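Local coordinates for TcpB (Brucella melitensis, PDB 4LQC), which belongs to the Toll/interleukin-1 receptor (TIR) domain family, whose members generally take part in signalling through association with other TIR domains, at residues F9-A14 with I36-Y41; A27-L32 with E129-L134; R79-L84 with P112-K117; L96-K101 with V118-S123. The protein carries 2 engineered substitutions. All blocks are in the same frame, centred on the assembly; numbering follows the deposited sequence.

Contact 1: residues F9-A14 with I36-Y41. Engineered in segment 9-14: Ala12 (natural residue Ser).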
loop_
_atom_site.group_PDB
_atom_site.type_symbol
_atom_site.label_atom_id
_atom_site.label_comp_id
_atom_site.label_asym_id
_atom_site.label_seq_id
_atom_site.Cartn_x
_atom_site.Cartn_y
_atom_site.Cartn_z
ATOM N N PHE B 9 11.012 7.904 19.728
ATOM C CA PHE B 9 10.743 8.126 18.303
ATOM C C PHE B 9 10.299 9.549 18.016
ATOM O O PHE B 9 9.658 10.184 18.859
ATOM C CB PHE B 9 9.617 7.219 17.830
ATOM C CG PHE B 9 9.896 5.770 17.997
ATOM C CD1 PHE B 9 10.725 5.109 17.102
ATOM C CD2 PHE B 9 9.313 5.053 19.030
ATOM C CE1 PHE B 9 10.989 3.761 17.244
ATOM C CE2 PHE B 9 9.565 3.699 19.178
ATOM C CZ PHE B 9 10.407 3.051 18.283
ATOM N N PHE B 10 10.628 10.055 16.829
ATOM C CA PHE B 10 9.844 11.142 16.249
ATOM C C PHE B 10 9.212 10.542 15.011
ATOM O O PHE B 10 9.758 9.585 14.442
ATOM C CB PHE B 10 10.678 12.387 15.925
ATOM C CG PHE B 10 11.696 12.191 14.819
ATOM C CD1 PHE B 10 11.419 12.595 13.511
ATOM C CD2 PHE B 10 12.933 11.623 15.090
ATOM C CE1 PHE B 10 12.348 12.427 12.507
ATOM C CE2 PHE B 10 13.870 11.452 14.085
ATOM C CZ PHE B 10 13.574 11.847 12.789
ATOM N N ILE B 11 8.056 11.063 14.609
ATOM C CA ILE B 11 7.393 10.553 13.410
ATOM C C ILE B 11 7.096 11.640 12.382
ATOM O O ILE B 11 6.185 12.458 12.554
ATOM C CB ILE B 11 6.143 9.711 13.743
ATOM C CG1 ILE B 11 5.466 9.246 12.466
ATOM C CG2 ILE B 11 5.183 10.492 14.597
ATOM C CD1 ILE B 11 4.592 8.018 12.660
ATOM N N ALA B 12 7.919 11.648 11.330
ATOM C CA ALA B 12 7.793 12.575 10.219
ATOM C C ALA B 12 6.724 12.085 9.252
ATOM O O ALA B 12 6.706 10.920 8.877
ATOM C CB ALA B 12 9.134 12.711 9.495
ATOM N N HIS B 13 5.842 12.983 8.831
ATOM C CA HIS B 13 4.694 12.575 8.039
ATOM C C HIS B 13 4.160 13.769 7.275
ATOM O O HIS B 13 4.382 14.920 7.667
ATOM C CB HIS B 13 3.609 12.104 8.989
ATOM C CG HIS B 13 3.227 13.133 10.005
ATOM N ND1 HIS B 13 4.004 13.414 11.109
ATOM C CD2 HIS B 13 2.155 13.957 10.081
ATOM C CE1 HIS B 13 3.424 14.362 11.825
ATOM N NE2 HIS B 13 2.301 14.710 11.223
ATOM N N ALA B 14 3.464 13.500 6.179
ATOM C CA ALA B 14 2.739 14.543 5.478
ATOM C C ALA B 14 1.525 14.928 6.318
ATOM O O ALA B 14 0.981 14.103 7.052
ATOM C CB ALA B 14 2.311 14.047 4.107
ATOM N N ILE B 36 7.087 9.574 22.088
ATOM C CA ILE B 36 7.089 9.921 20.654
ATOM C C ILE B 36 6.803 11.387 20.393
ATOM O O ILE B 36 5.789 11.925 20.883
ATOM C CB ILE B 36 6.007 9.149 19.878
ATOM C CG1 ILE B 36 5.955 7.704 20.343
ATOM C CG2 ILE B 36 6.272 9.178 18.367
ATOM C CD1 ILE B 36 4.613 7.342 20.792
ATOM N N PHE B 37 7.694 12.021 19.627
ATOM C CA PHE B 37 7.465 13.357 19.090
ATOM C C PHE B 37 6.641 13.245 17.810
ATOM O O PHE B 37 6.889 12.374 16.963
ATOM C CB PHE B 37 8.794 14.058 18.759
ATOM C CG PHE B 37 9.541 14.575 19.965
ATOM C CD1 PHE B 37 8.983 15.548 20.772
ATOM C CD2 PHE B 37 10.808 14.103 20.267
ATOM C CE1 PHE B 37 9.663 16.030 21.865
ATOM C CE2 PHE B 37 11.497 14.583 21.355
ATOM C CZ PHE B 37 10.924 15.551 22.157
ATOM N N TYR B 38 5.682 14.148 17.653
ATOM C CA TYR B 38 4.691 14.021 16.598
ATOM C C TYR B 38 4.323 15.373 15.996
ATOM O O TYR B 38 4.558 15.614 14.809
ATOM C CB TYR B 38 3.485 13.291 17.205
ATOM C CG TYR B 38 2.131 13.426 16.562
ATOM C CD1 TYR B 38 1.957 13.313 15.192
ATOM C CD2 TYR B 38 1.002 13.567 17.360
ATOM C CE1 TYR B 38 0.690 13.399 14.630
ATOM C CE2 TYR B 38 -0.245 13.653 16.819
ATOM C CZ TYR B 38 -0.409 13.567 15.454
ATOM O OH TYR B 38 -1.683 13.652 14.921
ATOM N N ASP B 39 3.777 16.262 16.823
ATOM C CA ASP B 39 3.228 17.534 16.339
ATOM C C ASP B 39 4.182 18.417 15.531
ATOM O O ASP B 39 3.745 19.068 14.579
ATOM C CB ASP B 39 2.648 18.362 17.489
ATOM C CG ASP B 39 2.143 19.714 17.025
ATOM O OD1 ASP B 39 1.110 19.759 16.332
ATOM O OD2 ASP B 39 2.777 20.735 17.339
ATOM N N ALA B 40 5.461 18.450 15.915
ATOM C CA ALA B 40 6.442 19.335 15.276
ATOM C C ALA B 40 7.089 18.710 14.057
ATOM O O ALA B 40 7.977 19.295 13.437
ATOM C CB ALA B 40 7.525 19.777 16.284
ATOM N N TYR B 41 6.645 17.510 13.710
ATOM C CA TYR B 41 7.259 16.793 12.609
ATOM C C TYR B 41 6.314 16.593 11.444
ATOM O O TYR B 41 6.481 15.677 10.650
ATOM C CB TYR B 41 7.867 15.480 13.111
ATOM C CG TYR B 41 9.036 15.782 14.013
ATOM C CD1 TYR B 41 10.279 16.094 13.475
ATOM C CD2 TYR B 41 8.889 15.832 15.390
ATOM C CE1 TYR B 41 11.343 16.412 14.282
ATOM C CE2 TYR B 41 9.962 16.144 16.213
ATOM C CZ TYR B 41 11.180 16.436 15.648
ATOM O OH TYR B 41 12.253 16.761 16.440
#

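Contact 2: residues A27-L32 with E129-L134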
loop_
_atom_site.group_PDB
_atom_site.type_symbol
_atom_site.label_atom_id
_atom_site.label_comp_id
_atom_site.label_asym_id
_atom_site.label_seq_id
_atom_site.Cartn_x
_atom_site.Cartn_y
_atom_site.Cartn_z
ATOM N N ALA B 27 -0.909 6.907 19.072
ATOM C CA ALA B 27 -1.696 6.429 20.216
ATOM C C ALA B 27 -1.315 5.014 20.655
ATOM O O ALA B 27 -1.292 4.707 21.847
ATOM C CB ALA B 27 -3.178 6.489 19.904
ATOM N N ALA B 28 -1.033 4.152 19.687
ATOM C CA ALA B 28 -0.689 2.765 19.983
ATOM C C ALA B 28 0.691 2.671 20.621
ATOM O O ALA B 28 0.937 1.823 21.487
ATOM C CB ALA B 28 -0.727 1.937 18.717
ATOM N N LEU B 29 1.595 3.537 20.176
ATOM C CA LEU B 29 2.964 3.493 20.654
ATOM C C LEU B 29 3.036 4.093 22.052
ATOM O O LEU B 29 3.753 3.591 22.905
ATOM C CB LEU B 29 3.903 4.222 19.684
ATOM C CG LEU B 29 4.600 3.445 18.551
ATOM C CD1 LEU B 29 5.521 4.357 17.744
ATOM C CD2 LEU B 29 5.394 2.270 19.096
ATOM N N ARG B 30 2.276 5.162 22.281
ATOM C CA ARG B 30 2.172 5.784 23.597
ATOM C C ARG B 30 1.499 4.849 24.580
ATOM O O ARG B 30 1.796 4.858 25.772
ATOM C CB ARG B 30 1.390 7.099 23.507
ATOM C CG ARG B 30 2.238 8.241 22.982
ATOM C CD ARG B 30 1.547 9.592 22.993
ATOM N NE ARG B 30 2.438 10.627 22.460
ATOM C CZ ARG B 30 2.029 11.776 21.930
ATOM N NH1 ARG B 30 0.732 12.060 21.860
ATOM N NH2 ARG B 30 2.923 12.637 21.451
ATOM N N ASP B 31 0.599 4.018 24.073
ATOM C CA ASP B 31 -0.122 3.092 24.931
ATOM C C ASP B 31 0.803 1.976 25.434
ATOM O O ASP B 31 0.546 1.361 26.466
ATOM C CB ASP B 31 -1.325 2.525 24.181
ATOM C CG ASP B 31 -2.322 1.868 25.101
ATOM O OD1 ASP B 31 -2.576 2.397 26.216
ATOM O OD2 ASP B 31 -2.853 0.809 24.702
ATOM N N LEU B 32 1.880 1.726 24.700
ATOM C CA LEU B 32 2.867 0.720 25.082
ATOM C C LEU B 32 3.920 1.381 25.953
ATOM O O LEU B 32 4.818 0.723 26.465
ATOM C CB LEU B 32 3.527 0.091 23.838
ATOM C CG LEU B 32 2.616 -0.606 22.806
ATOM C CD1 LEU B 32 3.389 -1.084 21.575
ATOM C CD2 LEU B 32 1.878 -1.770 23.432
ATOM N N GLU B 129 0.221 -4.203 15.522
ATOM C CA GLU B 129 1.375 -5.076 15.284
ATOM C C GLU B 129 2.628 -4.248 15.002
ATOM O O GLU B 129 3.736 -4.599 15.427
ATOM C CB GLU B 129 1.109 -6.059 14.138
ATOM C CG GLU B 129 0.047 -7.127 14.448
ATOM C CD GLU B 129 -0.153 -8.136 13.305
ATOM O OE1 GLU B 129 0.033 -9.353 13.533
ATOM O OE2 GLU B 129 -0.517 -7.728 12.179
ATOM N N ILE B 130 2.450 -3.130 14.300
ATOM C CA ILE B 130 3.565 -2.252 13.960
ATOM C C ILE B 130 4.075 -1.530 15.203
ATOM O O ILE B 130 5.290 -1.333 15.392
ATOM C CB ILE B 130 3.147 -1.235 12.883
ATOM C CG1 ILE B 130 3.046 -1.938 11.527
ATOM C CG2 ILE B 130 4.134 -0.079 12.814
ATOM C CD1 ILE B 130 2.590 -1.032 10.409
ATOM N N ALA B 131 3.139 -1.149 16.062
ATOM C CA ALA B 131 3.482 -0.521 17.327
ATOM C C ALA B 131 4.381 -1.449 18.148
ATOM O O ALA B 131 5.437 -1.028 18.629
ATOM C CB ALA B 131 2.223 -0.169 18.083
ATOM N N LYS B 132 3.968 -2.709 18.281
ATOM C CA LYS B 132 4.720 -3.706 19.046
ATOM C C LYS B 132 6.147 -3.852 18.527
ATOM O O LYS B 132 7.111 -3.843 19.299
ATOM C CB LYS B 132 4.014 -5.069 19.000
ATOM C CG LYS B 132 2.646 -5.056 19.625
ATOM C CD LYS B 132 2.046 -6.468 19.781
ATOM C CE LYS B 132 0.707 -6.419 20.551
ATOM N NZ LYS B 132 -0.211 -7.582 20.264
ATOM N N GLU B 133 6.273 -3.977 17.211
ATOM C CA GLU B 133 7.564 -4.159 16.572
ATOM C C GLU B 133 8.481 -2.970 16.779
ATOM O O GLU B 133 9.670 -3.132 17.072
ATOM C CB GLU B 133 7.368 -4.391 15.085
ATOM C CG GLU B 133 8.632 -4.750 14.354
ATOM C CD GLU B 133 8.375 -5.791 13.304
ATOM O OE1 GLU B 133 7.360 -6.504 13.434
ATOM O OE2 GLU B 133 9.175 -5.903 12.353
ATOM N N LEU B 134 7.937 -1.770 16.607
ATOM C CA LEU B 134 8.716 -0.561 16.831
ATOM C C LEU B 134 9.106 -0.490 18.295
ATOM O O LEU B 134 10.246 -0.154 18.619
ATOM C CB LEU B 134 7.904 0.674 16.439
ATOM C CG LEU B 134 7.680 0.860 14.942
ATOM C CD1 LEU B 134 6.595 1.894 14.684
ATOM C CD2 LEU B 134 8.989 1.296 14.306
#

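Contact 3: residues R79-L84 with P112-K117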
loop_
_atom_site.group_PDB
_atom_site.type_symbol
_atom_site.label_atom_id
_atom_site.label_comp_id
_atom_site.label_asym_id
_atom_site.label_seq_id
_atom_site.Cartn_x
_atom_site.Cartn_y
_atom_site.Cartn_z
ATOM N N ARG B 79 18.082 13.277 -3.422
ATOM C CA ARG B 79 19.200 12.863 -2.575
ATOM C C ARG B 79 18.828 12.800 -1.111
ATOM O O ARG B 79 19.458 12.079 -0.330
ATOM C CB ARG B 79 20.398 13.808 -2.739
ATOM C CG ARG B 79 20.108 15.298 -2.577
ATOM C CD ARG B 79 21.391 16.126 -2.780
ATOM N NE ARG B 79 21.175 17.551 -2.544
ATOM C CZ ARG B 79 22.004 18.522 -2.933
ATOM N NH1 ARG B 79 23.117 18.237 -3.603
ATOM N NH2 ARG B 79 21.707 19.784 -2.655
ATOM N N GLU B 80 17.836 13.596 -0.731
ATOM C CA GLU B 80 17.330 13.591 0.626
ATOM C C GLU B 80 16.435 12.372 0.856
ATOM O O GLU B 80 16.336 11.880 1.977
ATOM C CB GLU B 80 16.608 14.908 0.925
ATOM C CG GLU B 80 17.574 16.121 0.972
ATOM C CD GLU B 80 16.951 17.381 1.568
ATOM O OE1 GLU B 80 17.404 18.478 1.206
ATOM O OE2 GLU B 80 16.002 17.280 2.390
ATOM N N LEU B 81 15.800 11.877 -0.207
ATOM C CA LEU B 81 15.051 10.610 -0.124
ATOM C C LEU B 81 16.026 9.444 -0.020
ATOM O O LEU B 81 15.914 8.584 0.860
ATOM C CB LEU B 81 14.157 10.396 -1.349
ATOM C CG LEU B 81 12.906 11.260 -1.490
ATOM C CD1 LEU B 81 12.118 10.794 -2.698
ATOM C CD2 LEU B 81 12.037 11.190 -0.226
ATOM N N ASP B 82 16.990 9.431 -0.936
ATOM C CA ASP B 82 18.044 8.437 -0.921
ATOM C C ASP B 82 18.802 8.465 0.400
ATOM O O ASP B 82 19.299 7.425 0.842
ATOM C CB ASP B 82 19.014 8.671 -2.077
ATOM C CG ASP B 82 18.357 8.504 -3.427
ATOM O OD1 ASP B 82 17.219 7.972 -3.484
ATOM O OD2 ASP B 82 18.986 8.887 -4.438
ATOM N N GLY B 83 18.885 9.652 1.015
ATOM C CA GLY B 83 19.585 9.843 2.279
ATOM C C GLY B 83 18.931 9.153 3.469
ATOM O O GLY B 83 19.606 8.771 4.425
ATOM N N LEU B 84 17.615 8.989 3.409
ATOM C CA LEU B 84 16.870 8.294 4.450
ATOM C C LEU B 84 17.376 6.861 4.626
ATOM O O LEU B 84 17.179 6.247 5.680
ATOM C CB LEU B 84 15.380 8.271 4.081
ATOM C CG LEU B 84 14.700 9.643 4.021
ATOM C CD1 LEU B 84 13.216 9.497 3.746
ATOM C CD2 LEU B 84 14.916 10.416 5.316
ATOM N N PRO B 112 14.655 4.636 -5.993
ATOM C CA PRO B 112 14.969 3.210 -6.106
ATOM C C PRO B 112 15.607 2.641 -4.845
ATOM O O PRO B 112 15.284 1.517 -4.468
ATOM C CB PRO B 112 15.944 3.174 -7.293
ATOM C CG PRO B 112 15.452 4.259 -8.175
ATOM C CD PRO B 112 15.026 5.366 -7.223
ATOM N N SER B 113 16.491 3.392 -4.195
ATOM C CA SER B 113 17.124 2.906 -2.965
ATOM C C SER B 113 16.114 2.726 -1.826
ATOM O O SER B 113 16.168 1.751 -1.074
ATOM C CB SER B 113 18.258 3.833 -2.541
ATOM O OG SER B 113 17.904 5.179 -2.785
ATOM N N LEU B 114 15.180 3.659 -1.713
ATOM C CA LEU B 114 14.117 3.544 -0.727
ATOM C C LEU B 114 13.189 2.362 -1.060
ATOM O O LEU B 114 12.674 1.693 -0.168
ATOM C CB LEU B 114 13.326 4.845 -0.708
ATOM C CG LEU B 114 12.670 5.295 0.583
ATOM C CD1 LEU B 114 13.580 5.060 1.777
ATOM C CD2 LEU B 114 12.362 6.765 0.439
ATOM N N ALA B 115 12.991 2.105 -2.350
ATOM C CA ALA B 115 12.052 1.075 -2.797
ATOM C C ALA B 115 12.584 -0.339 -2.553
ATOM O O ALA B 115 11.813 -1.322 -2.510
ATOM C CB ALA B 115 11.706 1.266 -4.272
ATOM N N ASP B 116 13.902 -0.437 -2.399
ATOM C CA ASP B 116 14.538 -1.722 -2.168
ATOM C C ASP B 116 14.921 -1.921 -0.709
ATOM O O ASP B 116 15.175 -3.050 -0.281
ATOM C CB ASP B 116 15.758 -1.879 -3.075
ATOM C CG ASP B 116 15.376 -1.970 -4.536
ATOM O OD1 ASP B 116 14.250 -2.448 -4.816
ATOM O OD2 ASP B 116 16.188 -1.563 -5.399
ATOM N N LYS B 117 14.951 -0.825 0.045
ATOM C CA LYS B 117 15.187 -0.882 1.478
ATOM C C LYS B 117 13.982 -1.473 2.206
ATOM O O LYS B 117 12.878 -0.916 2.183
ATOM C CB LYS B 117 15.498 0.505 2.024
ATOM C CG LYS B 117 15.870 0.515 3.494
ATOM C CD LYS B 117 15.803 1.926 4.063
ATOM C CE LYS B 117 16.000 1.926 5.562
ATOM N NZ LYS B 117 16.151 3.333 6.082
HETATM O O HOH W 1 17.889 6.031 -5.070
#

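Contact 4: residues L96-K101 with V118-S123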
loop_
_atom_site.group_PDB
_atom_site.type_symbol
_atom_site.label_atom_id
_atom_site.label_comp_id
_atom_site.label_asym_id
_atom_site.label_seq_id
_atom_site.Cartn_x
_atom_site.Cartn_y
_atom_site.Cartn_z
ATOM N N LEU B 96 13.468 4.590 10.232
ATOM C CA LEU B 96 12.597 3.446 9.959
ATOM C C LEU B 96 11.417 3.916 9.140
ATOM O O LEU B 96 10.456 4.454 9.684
ATOM C CB LEU B 96 12.058 2.856 11.265
ATOM C CG LEU B 96 13.087 2.760 12.387
ATOM C CD1 LEU B 96 12.410 2.450 13.710
ATOM C CD2 LEU B 96 14.114 1.701 12.037
ATOM N N PRO B 97 11.484 3.718 7.823
ATOM C CA PRO B 97 10.370 4.035 6.930
ATOM C C PRO B 97 9.203 3.120 7.210
ATOM O O PRO B 97 9.404 1.953 7.564
ATOM C CB PRO B 97 10.925 3.672 5.549
ATOM C CG PRO B 97 12.416 3.702 5.713
ATOM C CD PRO B 97 12.642 3.187 7.089
ATOM N N ILE B 98 7.994 3.638 7.043
ATOM C CA ILE B 98 6.819 2.782 6.989
ATOM C C ILE B 98 6.075 3.087 5.711
ATOM O O ILE B 98 5.701 4.248 5.470
ATOM C CB ILE B 98 5.877 3.032 8.160
ATOM C CG1 ILE B 98 6.570 2.659 9.467
ATOM C CG2 ILE B 98 4.617 2.186 7.998
ATOM C CD1 ILE B 98 5.803 3.119 10.684
ATOM N N TRP B 99 5.876 2.055 4.891
ATOM C CA TRP B 99 5.157 2.201 3.629
ATOM C C TRP B 99 3.679 2.232 3.943
ATOM O O TRP B 99 3.166 1.333 4.616
ATOM C CB TRP B 99 5.444 1.022 2.705
ATOM C CG TRP B 99 6.845 0.960 2.146
ATOM C CD1 TRP B 99 8.010 1.334 2.770
ATOM C CD2 TRP B 99 7.218 0.517 0.833
ATOM N NE1 TRP B 99 9.080 1.137 1.922
ATOM C CE2 TRP B 99 8.619 0.640 0.730
ATOM C CE3 TRP B 99 6.501 0.025 -0.261
ATOM C CZ2 TRP B 99 9.320 0.274 -0.428
ATOM C CZ3 TRP B 99 7.198 -0.330 -1.412
ATOM C CH2 TRP B 99 8.590 -0.202 -1.488
ATOM N N HIS B 100 2.977 3.256 3.471
ATOM C CA HIS B 100 1.537 3.352 3.741
ATOM C C HIS B 100 0.730 3.725 2.493
ATOM O O HIS B 100 0.811 4.844 1.987
ATOM C CB HIS B 100 1.281 4.331 4.895
ATOM C CG HIS B 100 -0.140 4.381 5.360
ATOM N ND1 HIS B 100 -0.832 3.262 5.779
ATOM C CD2 HIS B 100 -0.997 5.423 5.490
ATOM C CE1 HIS B 100 -2.058 3.611 6.130
ATOM N NE2 HIS B 100 -2.182 4.918 5.969
ATOM N N LYS B 101 -0.038 2.767 1.996
ATOM C CA LYS B 101 -0.886 2.980 0.827
ATOM C C LYS B 101 -0.103 3.458 -0.402
ATOM O O LYS B 101 -0.592 4.275 -1.190
ATOM C CB LYS B 101 -2.070 3.903 1.180
ATOM C CG LYS B 101 -3.007 3.271 2.238
ATOM C CD LYS B 101 -3.964 4.260 2.930
ATOM C CE LYS B 101 -5.056 4.782 1.989
ATOM N NZ LYS B 101 -5.804 3.694 1.290
ATOM N N VAL B 118 14.201 -2.613 2.848
ATOM C CA VAL B 118 13.142 -3.314 3.556
ATOM C C VAL B 118 12.614 -2.451 4.687
ATOM O O VAL B 118 13.389 -1.855 5.438
ATOM C CB VAL B 118 13.639 -4.642 4.131
ATOM C CG1 VAL B 118 12.488 -5.386 4.791
ATOM C CG2 VAL B 118 14.249 -5.483 3.034
ATOM N N ALA B 119 11.290 -2.385 4.798
ATOM C CA ALA B 119 10.657 -1.542 5.788
ATOM C C ALA B 119 9.302 -2.089 6.218
ATOM O O ALA B 119 8.785 -3.039 5.644
ATOM C CB ALA B 119 10.511 -0.135 5.253
ATOM N N LEU B 120 8.738 -1.475 7.247
ATOM C CA LEU B 120 7.408 -1.828 7.701
ATOM C C LEU B 120 6.410 -1.391 6.633
ATOM O O LEU B 120 6.675 -0.467 5.870
ATOM C CB LEU B 120 7.128 -1.137 9.038
ATOM C CG LEU B 120 8.084 -1.496 10.173
ATOM C CD1 LEU B 120 8.166 -0.378 11.192
ATOM C CD2 LEU B 120 7.586 -2.768 10.834
ATOM N N ASN B 121 5.270 -2.057 6.589
ATOM C CA ASN B 121 4.286 -1.878 5.532
ATOM C C ASN B 121 2.920 -2.111 6.179
ATOM O O ASN B 121 2.671 -3.176 6.738
ATOM C CB ASN B 121 4.561 -2.897 4.403
ATOM C CG ASN B 121 3.649 -2.720 3.178
ATOM O OD1 ASN B 121 2.481 -2.321 3.293
ATOM N ND2 ASN B 121 4.178 -3.050 2.001
ATOM N N THR B 122 2.040 -1.113 6.113
ATOM C CA THR B 122 0.735 -1.204 6.773
ATOM C C THR B 122 -0.244 -2.170 6.117
ATOM O O THR B 122 -1.304 -2.473 6.690
ATOM C CB THR B 122 0.048 0.169 6.867
ATOM O OG1 THR B 122 -0.090 0.723 5.549
ATOM C CG2 THR B 122 0.868 1.101 7.745
ATOM N N SER B 123 0.089 -2.645 4.920
ATOM C CA SER B 123 -0.779 -3.602 4.246
ATOM C C SER B 123 -0.473 -5.027 4.709
ATOM O O SER B 123 -1.242 -5.951 4.443
ATOM C CB SER B 123 -0.636 -3.484 2.730
ATOM O OG SER B 123 0.577 -4.062 2.286
HETATM O O HOH W 2 -0.168 0.011 2.938
#

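Contact 1: residues F9-A14 with I36-Y41
Parallel strand pairing joins Phe9-Ala14 to Ile36-Tyr41, within the beta-alpha-beta unit that opens the TIR fold: strand 7-14, helix 18-31 and the edge strand 36-43. The regular part is short. Phe37 N donates to Phe9 O at 2.8 Å, and Phe37 O receives Ile11 N at 2.9 Å, so Phe37 is held through both its backbone polar groups. Phe9 and Ile36 lie on one face of the sheet, where CB of Phe9 meets CG2 of Ile36; Phe10 and Phe37 lie on the other, CB against CB. Beyond this pair the second segment loops away from the strand, and Tyr41 returns to it, its O accepting a weak bond from His13 N. The Tyr41 ring lies beside Phe10, whose CB sits over one face, 3.9 Å from the ring centroid, in a CH-pi contact; the two rings are inclined at 40°. Ile11 CG2 packs near Tyr38, whose hydroxyl is bonded to Lys18 O outside the pair. With CG of His13 set between its backbone N and carbonyl carbon (chi1 56°), the imidazole folds back along its own strand, and ND1 donates in the ring plane to Ile11 O at 2.8 Å.

Contact 2: residues A27-L32 with E129-L134
Ala131 of helix 127-136 receives three side chains from the end of helix 18-31 and the residue beyond it. Its CB meets CB of Ala28 at 3.7 Å, methyl to methyl, and CD1 of Leu32 at 3.8 Å. Leu29 comes in by a different route: its CD2 lies 3.3 Å from the carbonyl O of Ala131 and also touches CB of Leu134 at 4.0 Å. No hydrogen bond crosses between the segments, and the contact is made by methyl groups against one another and against the backbone of Ala131. The helices meet through the small side chains of Ala28 and Ala131, with local axes 8.9 Å apart and a crossing angle of -48°. Leu32, with CG anti to its carbonyl carbon (chi1 -58°), lays CD1 along the Ala131 backbone as far as Lys132 N, at the exposed border of the interface. Leu29 and Leu134 meet at about a right angle deeper in, their CD1 atoms 4.1 Å apart. This is helix-to-helix packing on one side of the parallel sheet of the TIR fold, bringing the helix after the first strand against the one after the last. Leu29 and Leu134 both continue inward onto Phe9 and Ile64, side chains of strands 7-14 and 60-68. Farther out, Leu134 also touches Leu120 of the edge strand, Glu133 forms a salt bridge with Lys125, and the guanidinium of Arg30 reaches Ile36 O through NH2, tying the end of its helix to strand 36-43.

Contact 3: residues R79-L84 with P112-K117
Leu114 has the most surface buried here, inserting from helix 112-116 between Leu81 and Leu84 at the end of helix 78-83. Its two methyls divide the work: CD1 faces CB of Leu84 at 4.3 Å, while CD2 approaches Leu81 O at 4.0 Å and lies near Leu81 CB. These are loose apolar contacts, made between side chains that are themselves buried. Leu84 closes one side of the contact with CB, and its carbonyl O accepts a weak bond from Lys117 NZ at 3.1 Å. Lys117 reaches it on an extended chain with CG anti to the backbone N (chi1 -175°), and the same ammonium is also bonded to Ile95 O. Toward the more open side, Asp82 and Ser113 face each other. Asp82 OD1 and Ser113 OG stand 3.0 Å apart, but the angle is poor for a hydrogen bond; instead both are hydrogen-bonded to Ser111 OG, and a water donates to Asp82 OD1. Ser111 also bonds Leu114 N, so one hydroxyl links the start of helix 112-116 to the carboxylate of Asp82. Within the TIR fold, the contact draws together the helix before strand 95-100 and the one before strand 120-121. Leu81 is further covered by Phe71 and Phe72 of helix 69-72 and by Leu49, Leu84 rests on Ile53 of helix 49-57, and Ala115 packs against helix 104-108.

Contact 4: residues L96-K101 with V118-S123
Thr122 OG1 is gripped by His100 ND1 at 2.7 Å and by a water at 2.7 Å that also accepts from Lys101 N. The hydroxyl lies in the plane of the imidazole, at its edge, and the bond is nearly straight at 166°, though either partner could be the donor. His100 is turned to meet it by a first torsion that carries CG anti to the backbone N (chi1 -173°); its ring also stacks with Phe21. Beside it, Trp99 O receives Thr122 N at 3.1 Å, nearly end-on to the carbonyl, and Leu120 O takes Trp99 N at 2.8 Å. These bonds pair strand 95-100 in parallel with the short edge strand 120-121 of the TIR sheet. On one face, CG1 of Ile98 meets CD1 of Leu120 at 3.8 Å, and its CG2 touches the methyl of Thr122. On the opposite face, the indole of Trp99 runs back toward Ala119, whose CB lies 3.8 Å from both CD1 and NE1 and is also close to Pro97 CB. Asn121 points to that same face; its OD1 accepts Ser123 N, forming an Asx turn, and also Ser123 OG, both donors coming from the same face of the amide plane. The Asn121 amide nitrogen is bonded to Ser123 OG of the second subunit, while Lys101 NZ forms salt bridges to Glu106 and Glu69 of the second subunit.

How the contacts relate
All four contacts belong to one TIR domain, built on a five-stranded parallel sheet in the order 36-43, 7-14, 60-68, 95-100, 120-121. Contacts 1 and 4 pair the strands at its two outer ends, with centres about 16 Å apart, and Phe9 meets Leu96 across the intervening strand. The centre of contact 2 lies about 14 Å from each of theirs; it joins the helices after the first and last strands, and Leu134 bears on both strand pairs. Contact 3, about 25 Å from contact 2 between centres, adjoins contact 4 through Trp99. Along the chain, the segments of contact 2 alternate with those of contact 1 and enclose contacts 3 and 4, which interleave, so parts far apart in sequence are brought together.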